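Local coordinates for protein thymine dioxygenase (Neurospora crassa, PDB 5C3Q) that probably acts as an iron- and 2-oxoglutarate-dependent dioxygenase that oxidises the methyl group of thymine, at residues A[294-306]-A[316-328]. Numbering follows the deposited sequence.
Sequences FCNPNHKSYIEAI and RKYEGINSGKYLV. With TDR (thymine), chain G; AKG (2-oxoglutaric acid), chain F.
His299 O accepts two hydrogen bonds at the N-terminal end of helix 323-332. Gly324 N lies 3.0 Å from His299 O, on a lone pair. Asn322 ND2, just before the helix, reaches this oxygen in the carbonyl plane, though less straight, with an N-H...O angle of 134°. With CG turned away from the backbone N (chi1 172°), the Asn322 amide lies between His299 O and the first turn of the helix. Asn322 OD1 caps the helix by accepting from Lys325 N at 2.8 Å, so this residue is the N-cap. Ser323 N gives a nearly straight bond to Ser301 O. Beside it, Ile303 and Ile321 form an antiparallel hydrogen-bonded pair, with Ile303 N to Ile321 O at 2.7 Å. This two-stranded ribbon follows strand 284-295 of the double-stranded beta-helix, the cupin-type core of 2-oxoglutarate oxygenases. A water links Pro297 O, His299 ND1 and Ser323 OG. Leu327 CD1 lies 3.4 Å from Asn296 CG, and at the edge of the His299 ring. The Asn296 amide also has a polar partner in Asp188. At the segment's start, Phe294 lies in the active site. TDR C4 lies over the centre of the Phe294 ring, 3.4 Å above its plane. AKG O1 sits at the ring edge, 3.5 Å from Phe294 CZ. With an alanine in place of Phe294, thymine would lose this flat face and would probably be freer to tilt.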
ATOM      1  N   PHE A 294       3.133   3.487  -1.286  1.00 19.02           N
ATOM      2  CA  PHE A 294       3.870   2.383  -1.898  1.00 18.84           C
ATOM      3  C   PHE A 294       5.358   2.689  -1.853  1.00 18.82           C
ATOM      4  O   PHE A 294       5.820   3.659  -2.467  1.00 18.41           O
ATOM      5  CB  PHE A 294       3.441   2.184  -3.353  1.00 19.09           C
ATOM      6  CG  PHE A 294       1.985   1.861  -3.520  1.00 19.23           C
ATOM      7  CD1 PHE A 294       1.445   0.730  -2.930  1.00 19.07           C
ATOM      8  CD2 PHE A 294       1.159   2.676  -4.278  1.00 19.44           C
ATOM      9  CE1 PHE A 294       0.105   0.419  -3.089  1.00 19.40           C
ATOM     10  CE2 PHE A 294      -0.179   2.371  -4.442  1.00 19.71           C
ATOM     11  CZ  PHE A 294      -0.708   1.242  -3.846  1.00 19.39           C
ATOM     12  N   CYS A 295       6.100   1.875  -1.111  1.00 18.74           N
ATOM     13  CA  CYS A 295       7.548   2.002  -1.059  1.00 19.09           C
ATOM     14  C   CYS A 295       8.193   1.065  -2.071  1.00 19.17           C
ATOM     15  O   CYS A 295       7.767  -0.087  -2.233  1.00 18.96           O
ATOM     16  CB  CYS A 295       8.072   1.698   0.334  1.00 19.56           C
ATOM     17  SG  CYS A 295       7.293   2.657   1.648  1.00 20.49           S
ATOM     18  N   ASN A 296       9.220   1.574  -2.748  1.00 19.14           N
ATOM     19  CA  ASN A 296       9.950   0.816  -3.753  1.00 18.88           C
ATOM     20  C   ASN A 296      11.451   0.929  -3.537  1.00 19.26           C
ATOM     21  O   ASN A 296      11.927   1.929  -3.002  1.00 18.80           O
ATOM     22  CB  ASN A 296       9.622   1.354  -5.148  1.00 19.00           C
ATOM     23  CG  ASN A 296       8.154   1.183  -5.513  1.00 18.88           C
ATOM     24  OD1 ASN A 296       7.624   0.075  -5.483  1.00 18.49           O
ATOM     25  ND2 ASN A 296       7.497   2.277  -5.874  1.00 19.01           N
ATOM     26  N   PRO A 297      12.211  -0.088  -3.973  1.00 19.76           N
ATOM     27  CA  PRO A 297      13.645   0.138  -4.093  1.00 20.22           C
ATOM     28  C   PRO A 297      13.895   1.254  -5.101  1.00 21.03           C
ATOM     29  O   PRO A 297      13.004   1.569  -5.897  1.00 20.43           O
ATOM     30  CB  PRO A 297      14.180  -1.194  -4.636  1.00 20.46           C
ATOM     31  CG  PRO A 297      13.091  -2.188  -4.440  1.00 20.09           C
ATOM     32  CD  PRO A 297      11.811  -1.417  -4.461  1.00 19.69           C
ATOM     33  N   ASN A 298      15.079   1.855  -5.054  1.00 21.50           N
ATOM     34  CA  ASN A 298      15.474   2.836  -6.057  1.00 22.56           C
ATOM     35  C   ASN A 298      15.253   2.218  -7.431  1.00 23.18           C
ATOM     36  O   ASN A 298      15.566   1.045  -7.627  1.00 23.13           O
ATOM     37  CB  ASN A 298      16.945   3.226  -5.890  1.00 22.77           C
ATOM     38  CG  ASN A 298      17.264   3.755  -4.499  1.00 22.58           C
ATOM     39  OD1 ASN A 298      16.383   4.232  -3.787  1.00 21.70           O
ATOM     40  ND2 ASN A 298      18.530   3.675  -4.111  1.00 23.20           N
ATOM     41  N   HIS A 299      14.702   2.983  -8.373  1.00 23.73           N
ATOM     42  CA  HIS A 299      14.410   2.443  -9.706  1.00 24.39           C
ATOM     43  C   HIS A 299      15.663   1.869 -10.372  1.00 25.13           C
ATOM     44  O   HIS A 299      15.571   0.920 -11.148  1.00 24.78           O
ATOM     45  CB  HIS A 299      13.765   3.500 -10.616  1.00 24.58           C
ATOM     46  CG  HIS A 299      12.380   3.902 -10.203  1.00 24.28           C
ATOM     47  ND1 HIS A 299      11.450   3.005  -9.722  1.00 23.73           N
ATOM     48  CD2 HIS A 299      11.758   5.106 -10.228  1.00 24.76           C
ATOM     49  CE1 HIS A 299      10.324   3.640  -9.453  1.00 23.81           C
ATOM     50  NE2 HIS A 299      10.485   4.916  -9.751  1.00 24.49           N
ATOM     51  N   LYS A 300      16.825   2.443 -10.061  1.00 26.05           N
ATOM     52  CA  LYS A 300      18.104   1.956 -10.586  1.00 27.78           C
ATOM     53  C   LYS A 300      18.580   0.631  -9.964  1.00 28.04           C
ATOM     54  O   LYS A 300      19.504   0.008 -10.486  1.00 28.26           O
ATOM     55  CB  LYS A 300      19.193   3.023 -10.395  1.00 29.44           C
ATOM     56  CG  LYS A 300      19.622   3.235  -8.946  1.00 30.26           C
ATOM     57  CD  LYS A 300      20.478   4.485  -8.774  1.00 31.56           C
ATOM     58  CE  LYS A 300      20.833   4.701  -7.313  1.00 31.95           C
ATOM     59  NZ  LYS A 300      21.681   5.905  -7.112  1.00 33.26           N
ATOM     60  N   SER A 301      17.959   0.207  -8.863  1.00 27.89           N
ATOM     61  CA  SER A 301      18.421  -0.963  -8.104  1.00 28.42           C
ATOM     62  C   SER A 301      18.307  -2.277  -8.860  1.00 28.52           C
ATOM     63  O   SER A 301      17.315  -2.533  -9.536  1.00 27.95           O
ATOM     64  CB  SER A 301      17.638  -1.102  -6.796  1.00 28.03           C
ATOM     65  OG  SER A 301      17.971  -0.063  -5.902  1.00 29.30           O
ATOM     66  N   TYR A 302      19.334  -3.112  -8.712  1.00 29.82           N
ATOM     67  CA  TYR A 302      19.322  -4.470  -9.227  1.00 30.42           C
ATOM     68  C   TYR A 302      18.922  -5.407  -8.091  1.00 29.54           C
ATOM     69  O   TYR A 302      19.607  -5.476  -7.074  1.00 29.70           O
ATOM     70  CB  TYR A 302      20.701  -4.838  -9.766  1.00 32.04           C
ATOM     71  CG  TYR A 302      20.727  -6.117 -10.566  1.00 33.62           C
ATOM     72  CD1 TYR A 302      20.070  -6.207 -11.789  1.00 34.16           C
ATOM     73  CD2 TYR A 302      21.427  -7.230 -10.111  1.00 34.90           C
ATOM     74  CE1 TYR A 302      20.097  -7.375 -12.532  1.00 35.36           C
ATOM     75  CE2 TYR A 302      21.463  -8.404 -10.849  1.00 35.98           C
ATOM     76  CZ  TYR A 302      20.798  -8.471 -12.057  1.00 36.29           C
ATOM     77  OH  TYR A 302      20.835  -9.637 -12.793  1.00 38.28           O
ATOM     78  N   ILE A 303      17.813  -6.117  -8.269  1.00 28.93           N
ATOM     79  CA  ILE A 303      17.224  -6.933  -7.205  1.00 28.60           C
ATOM     80  C   ILE A 303      17.627  -8.401  -7.340  1.00 29.27           C
ATOM     81  O   ILE A 303      17.205  -9.083  -8.269  1.00 29.38           O
ATOM     82  CB  ILE A 303      15.682  -6.804  -7.208  1.00 27.69           C
ATOM     83  CG1 ILE A 303      15.261  -5.338  -7.024  1.00 27.62           C
ATOM     84  CG2 ILE A 303      15.042  -7.682  -6.138  1.00 27.22           C
ATOM     85  CD1 ILE A 303      15.742  -4.681  -5.744  1.00 27.75           C
ATOM     86  N   GLU A 304      18.445  -8.874  -6.404  1.00 30.31           N
ATOM     87  CA  GLU A 304      18.819 -10.290  -6.322  1.00 31.91           C
ATOM     88  C   GLU A 304      18.856 -10.739  -4.860  1.00 31.46           C
ATOM     89  O   GLU A 304      18.944  -9.916  -3.958  1.00 31.68           O
ATOM     90  CB  GLU A 304      20.160 -10.544  -7.015  1.00 33.44           C
ATOM     91  CG  GLU A 304      21.308  -9.674  -6.526  1.00 35.08           C
ATOM     92  CD  GLU A 304      22.528  -9.733  -7.432  1.00 37.33           C
ATOM     93  OE1 GLU A 304      23.344  -8.787  -7.380  1.00 38.71           O
ATOM     94  OE2 GLU A 304      22.673 -10.712  -8.200  1.00 38.57           O
ATOM     95  N   ALA A 305      18.784 -12.047  -4.639  1.00 31.67           N
ATOM     96  CA  ALA A 305      18.604 -12.610  -3.290  1.00 31.37           C
ATOM     97  C   ALA A 305      19.449 -11.933  -2.200  1.00 30.92           C
ATOM     98  O   ALA A 305      20.662 -11.811  -2.330  1.00 31.88           O
ATOM     99  CB  ALA A 305      18.873 -14.107  -3.310  1.00 31.88           C
ATOM    100  N   ILE A 306      18.784 -11.515  -1.123  1.00 29.92           N
ATOM    101  CA  ILE A 306      19.430 -10.864   0.022  1.00 29.53           C
ATOM    102  C   ILE A 306      20.303 -11.883   0.758  1.00 29.93           C
ATOM    103  O   ILE A 306      19.912 -13.043   0.882  1.00 29.52           O
ATOM    104  CB  ILE A 306      18.364 -10.287   0.993  1.00 28.90           C
ATOM    105  CG1 ILE A 306      17.542  -9.197   0.301  1.00 28.31           C
ATOM    106  CG2 ILE A 306      19.000  -9.708   2.253  1.00 29.03           C
ATOM    107  CD1 ILE A 306      16.192  -8.932   0.937  1.00 27.40           C
ATOM    108  N   ARG A 316      18.234 -20.332  -4.721  1.00 32.28           N
ATOM    109  CA  ARG A 316      17.767 -19.067  -5.306  1.00 31.78           C
ATOM    110  C   ARG A 316      16.703 -19.314  -6.365  1.00 30.30           C
ATOM    111  O   ARG A 316      16.976 -19.953  -7.385  1.00 29.88           O
ATOM    112  CB  ARG A 316      18.914 -18.302  -5.961  1.00 33.79           C
ATOM    113  CG  ARG A 316      19.914 -17.697  -4.998  1.00 36.14           C
ATOM    114  CD  ARG A 316      20.704 -16.615  -5.718  1.00 38.44           C
ATOM    115  NE  ARG A 316      21.873 -16.174  -4.966  1.00 41.49           N
ATOM    116  CZ  ARG A 316      22.656 -15.158  -5.324  1.00 43.32           C
ATOM    117  NH1 ARG A 316      22.405 -14.460  -6.430  1.00 44.38           N
ATOM    118  NH2 ARG A 316      23.699 -14.832  -4.571  1.00 44.25           N
ATOM    119  N   LYS A 317      15.510 -18.775  -6.139  1.00 28.24           N
ATOM    120  CA  LYS A 317      14.370 -19.046  -7.006  1.00 27.74           C
ATOM    121  C   LYS A 317      14.290 -18.133  -8.232  1.00 27.39           C
ATOM    122  O   LYS A 317      13.644 -18.491  -9.218  1.00 26.46           O
ATOM    123  CB  LYS A 317      13.070 -18.946  -6.201  1.00 27.50           C
ATOM    124  CG  LYS A 317      12.969 -19.982  -5.088  1.00 28.13           C
ATOM    125  CD  LYS A 317      11.796 -19.724  -4.159  1.00 27.79           C
ATOM    126  CE  LYS A 317      10.460 -19.982  -4.833  1.00 27.90           C
ATOM    127  NZ  LYS A 317       9.374 -20.178  -3.828  1.00 27.82           N
ATOM    128  N   TYR A 318      14.943 -16.968  -8.178  1.00 27.08           N
ATOM    129  CA  TYR A 318      14.715 -15.914  -9.170  1.00 27.62           C
ATOM    130  C   TYR A 318      15.994 -15.327  -9.762  1.00 29.06           C
ATOM    131  O   TYR A 318      16.986 -15.132  -9.057  1.00 28.22           O
ATOM    132  CB  TYR A 318      13.894 -14.785  -8.542  1.00 26.54           C
ATOM    133  CG  TYR A 318      12.602 -15.270  -7.932  1.00 26.17           C
ATOM    134  CD1 TYR A 318      11.570 -15.733  -8.737  1.00 26.50           C
ATOM    135  CD2 TYR A 318      12.423 -15.295  -6.552  1.00 25.94           C
ATOM    136  CE1 TYR A 318      10.385 -16.196  -8.187  1.00 26.65           C
ATOM    137  CE2 TYR A 318      11.242 -15.755  -5.992  1.00 25.81           C
ATOM    138  CZ  TYR A 318      10.224 -16.201  -6.815  1.00 26.39           C
ATOM    139  OH  TYR A 318       9.043 -16.664  -6.272  1.00 26.68           O
ATOM    140  N   GLU A 319      15.946 -15.041 -11.063  1.00 30.71           N
ATOM    141  CA  GLU A 319      16.990 -14.270 -11.732  1.00 32.53           C
ATOM    142  C   GLU A 319      16.948 -12.836 -11.228  1.00 31.01           C
ATOM    143  O   GLU A 319      15.897 -12.348 -10.815  1.00 29.92           O
ATOM    144  CB  GLU A 319      16.785 -14.263 -13.252  1.00 34.87           C
ATOM    145  CG  GLU A 319      16.997 -15.609 -13.921  1.00 37.52           C
ATOM    146  CD  GLU A 319      16.948 -15.536 -15.439  1.00 40.17           C
ATOM    147  OE1 GLU A 319      17.533 -14.593 -16.016  1.00 42.17           O
ATOM    148  OE2 GLU A 319      16.333 -16.433 -16.058  1.00 41.72           O
ATOM    149  N   GLY A 320      18.091 -12.161 -11.269  1.00 30.61           N
ATOM    150  CA  GLY A 320      18.148 -10.745 -10.919  1.00 29.97           C
ATOM    151  C   GLY A 320      17.317  -9.906 -11.879  1.00 29.49           C
ATOM    152  O   GLY A 320      17.199 -10.237 -13.052  1.00 29.45           O
ATOM    153  N   ILE A 321      16.715  -8.834 -11.371  1.00 28.71           N
ATOM    154  CA  ILE A 321      15.964  -7.899 -12.209  1.00 28.01           C
ATOM    155  C   ILE A 321      16.182  -6.465 -11.758  1.00 26.76           C
ATOM    156  O   ILE A 321      16.453  -6.204 -10.584  1.00 25.79           O
ATOM    157  CB  ILE A 321      14.442  -8.163 -12.180  1.00 28.44           C
ATOM    158  CG1 ILE A 321      13.964  -8.404 -10.746  1.00 27.99           C
ATOM    159  CG2 ILE A 321      14.081  -9.342 -13.074  1.00 29.33           C
ATOM    160  CD1 ILE A 321      12.494  -8.134 -10.552  1.00 27.87           C
ATOM    161  N   ASN A 322      16.052  -5.544 -12.705  1.00 25.91           N
ATOM    162  CA  ASN A 322      16.041  -4.126 -12.396  1.00 25.53           C
ATOM    163  C   ASN A 322      14.701  -3.751 -11.774  1.00 24.45           C
ATOM    164  O   ASN A 322      13.649  -4.067 -12.325  1.00 23.90           O
ATOM    165  CB  ASN A 322      16.258  -3.293 -13.658  1.00 26.23           C
ATOM    166  CG  ASN A 322      16.061  -1.815 -13.408  1.00 25.86           C
ATOM    167  OD1 ASN A 322      15.059  -1.239 -13.822  1.00 25.83           O
ATOM    168  ND2 ASN A 322      16.994  -1.206 -12.692  1.00 25.96           N
ATOM    169  N   SER A 323      14.752  -3.061 -10.642  1.00 24.23           N
ATOM    170  CA  SER A 323      13.552  -2.678  -9.900  1.00 24.12           C
ATOM    171  C   SER A 323      12.595  -1.820 -10.738  1.00 23.50           C
ATOM    172  O   SER A 323      11.414  -2.143 -10.869  1.00 22.89           O
ATOM    173  CB  SER A 323      13.948  -1.919  -8.628  1.00 24.64           C
ATOM    174  OG  SER A 323      12.821  -1.682  -7.811  1.00 25.64           O
ATOM    175  N   GLY A 324      13.115  -0.733 -11.299  1.00 23.69           N
ATOM    176  CA  GLY A 324      12.311   0.196 -12.100  1.00 23.78           C
ATOM    177  C   GLY A 324      11.573  -0.490 -13.235  1.00 23.80           C
ATOM    178  O   GLY A 324      10.370  -0.300 -13.410  1.00 23.00           O
ATOM    179  N   LYS A 325      12.304  -1.307 -13.984  1.00 24.69           N
ATOM    180  CA  LYS A 325      11.753  -2.069 -15.102  1.00 25.99           C
ATOM    181  C   LYS A 325      10.620  -3.010 -14.671  1.00 25.04           C
ATOM    182  O   LYS A 325       9.582  -3.091 -15.332  1.00 23.54           O
ATOM    183  CB  LYS A 325      12.875  -2.869 -15.766  1.00 27.84           C
ATOM    184  CG  LYS A 325      12.464  -3.658 -16.991  1.00 30.03           C
ATOM    185  CD  LYS A 325      13.681  -4.281 -17.657  1.00 31.93           C
ATOM    186  CE  LYS A 325      13.312  -4.938 -18.978  1.00 33.56           C
ATOM    187  NZ  LYS A 325      12.483  -6.161 -18.781  1.00 34.05           N
ATOM    188  N   TYR A 326      10.826  -3.718 -13.563  1.00 24.75           N
ATOM    189  CA  TYR A 326       9.794  -4.609 -13.028  1.00 24.94           C
ATOM    190  C   TYR A 326       8.505  -3.845 -12.730  1.00 24.30           C
ATOM    191  O   TYR A 326       7.422  -4.266 -13.125  1.00 23.42           O
ATOM    192  CB  TYR A 326      10.285  -5.310 -11.761  1.00 25.21           C
ATOM    193  CG  TYR A 326       9.247  -6.215 -11.141  1.00 25.69           C
ATOM    194  CD1 TYR A 326       9.055  -7.506 -11.618  1.00 26.06           C
ATOM    195  CD2 TYR A 326       8.445  -5.776 -10.087  1.00 25.65           C
ATOM    196  CE1 TYR A 326       8.104  -8.340 -11.062  1.00 25.94           C
ATOM    197  CE2 TYR A 326       7.487  -6.604  -9.526  1.00 25.53           C
ATOM    198  CZ  TYR A 326       7.320  -7.885 -10.020  1.00 25.89           C
ATOM    199  OH  TYR A 326       6.372  -8.725  -9.475  1.00 26.72           O
ATOM    200  N   LEU A 327       8.629  -2.715 -12.040  1.00 24.83           N
ATOM    201  CA  LEU A 327       7.454  -1.933 -11.645  1.00 24.90           C
ATOM    202  C   LEU A 327       6.641  -1.445 -12.834  1.00 25.15           C
ATOM    203  O   LEU A 327       5.415  -1.558 -12.827  1.00 24.04           O
ATOM    204  CB  LEU A 327       7.851  -0.731 -10.788  1.00 25.54           C
ATOM    205  CG  LEU A 327       8.200  -1.013  -9.328  1.00 25.69           C
ATOM    206  CD1 LEU A 327       8.733   0.261  -8.700  1.00 26.14           C
ATOM    207  CD2 LEU A 327       6.997  -1.527  -8.548  1.00 25.66           C
ATOM    208  N   VAL A 328       7.311  -0.891 -13.845  1.00 26.45           N
ATOM    209  CA  VAL A 328       6.597  -0.388 -15.022  1.00 27.30           C
ATOM    210  C   VAL A 328       5.868  -1.516 -15.744  1.00 27.14           C
ATOM    211  O   VAL A 328       4.758  -1.314 -16.222  1.00 27.14           O
ATOM    212  CB  VAL A 328       7.481   0.415 -16.014  1.00 28.49           C
ATOM    213  CG1 VAL A 328       7.914   1.727 -15.388  1.00 29.31           C
ATOM    214  CG2 VAL A 328       8.687  -0.380 -16.493  1.00 28.90           C
TER
HETATM  215  N1  TDR G 403       0.415   1.112  -7.765  1.00 26.24           N
HETATM  216  C2  TDR G 403       1.796   1.107  -7.339  1.00 25.97           C
HETATM  217  O2  TDR G 403       2.547   1.989  -7.709  1.00 26.37           O
HETATM  218  N3  TDR G 403       2.278   0.058  -6.471  1.00 25.99           N
HETATM  219  C4  TDR G 403       1.402  -0.977  -6.026  1.00 25.92           C
HETATM  220  O4  TDR G 403       1.843  -1.845  -5.293  1.00 26.27           O
HETATM  221  C5  TDR G 403      -0.005  -0.984  -6.457  1.00 26.40           C
HETATM  222  CM5 TDR G 403      -0.969  -2.044  -6.028  1.00 26.61           C
HETATM  223  C6  TDR G 403      -0.480   0.085  -7.341  1.00 26.20           C
HETATM  224  C1  AKG F 402      -4.037  -0.421  -2.498  1.00 26.27           C
HETATM  225  O1  AKG F 402      -3.139  -1.119  -3.038  1.00 24.89           O
HETATM  226  O2  AKG F 402      -4.310   0.726  -2.910  1.00 25.89           O
HETATM  227  C2  AKG F 402      -4.796  -0.966  -1.361  1.00 26.44           C
HETATM  228  O5  AKG F 402      -4.659  -2.145  -1.046  1.00 25.65           O
HETATM  229  C3  AKG F 402      -5.744  -0.065  -0.591  1.00 26.72           C
HETATM  230  C4  AKG F 402      -6.297  -0.781   0.638  1.00 26.70           C
HETATM  231  C5  AKG F 402      -7.176   0.129   1.464  1.00 26.76           C
HETATM  232  O3  AKG F 402      -7.303  -0.134   2.678  1.00 26.96           O
HETATM  233  O4  AKG F 402      -7.756   1.097   0.927  1.00 26.46           O
HETATM  234  O   HOH W   1      11.823   0.636  -8.148  1.00 27.31           O
HETATM  235  O   HOH W   2      19.601  -2.677 -12.171  1.00 39.50           O
HETATM  236  O   HOH W   3      15.327 -11.336  -8.154  1.00 33.28           O
HETATM  237  O   HOH W   4      19.055 -13.907  -6.994  1.00 60.15           O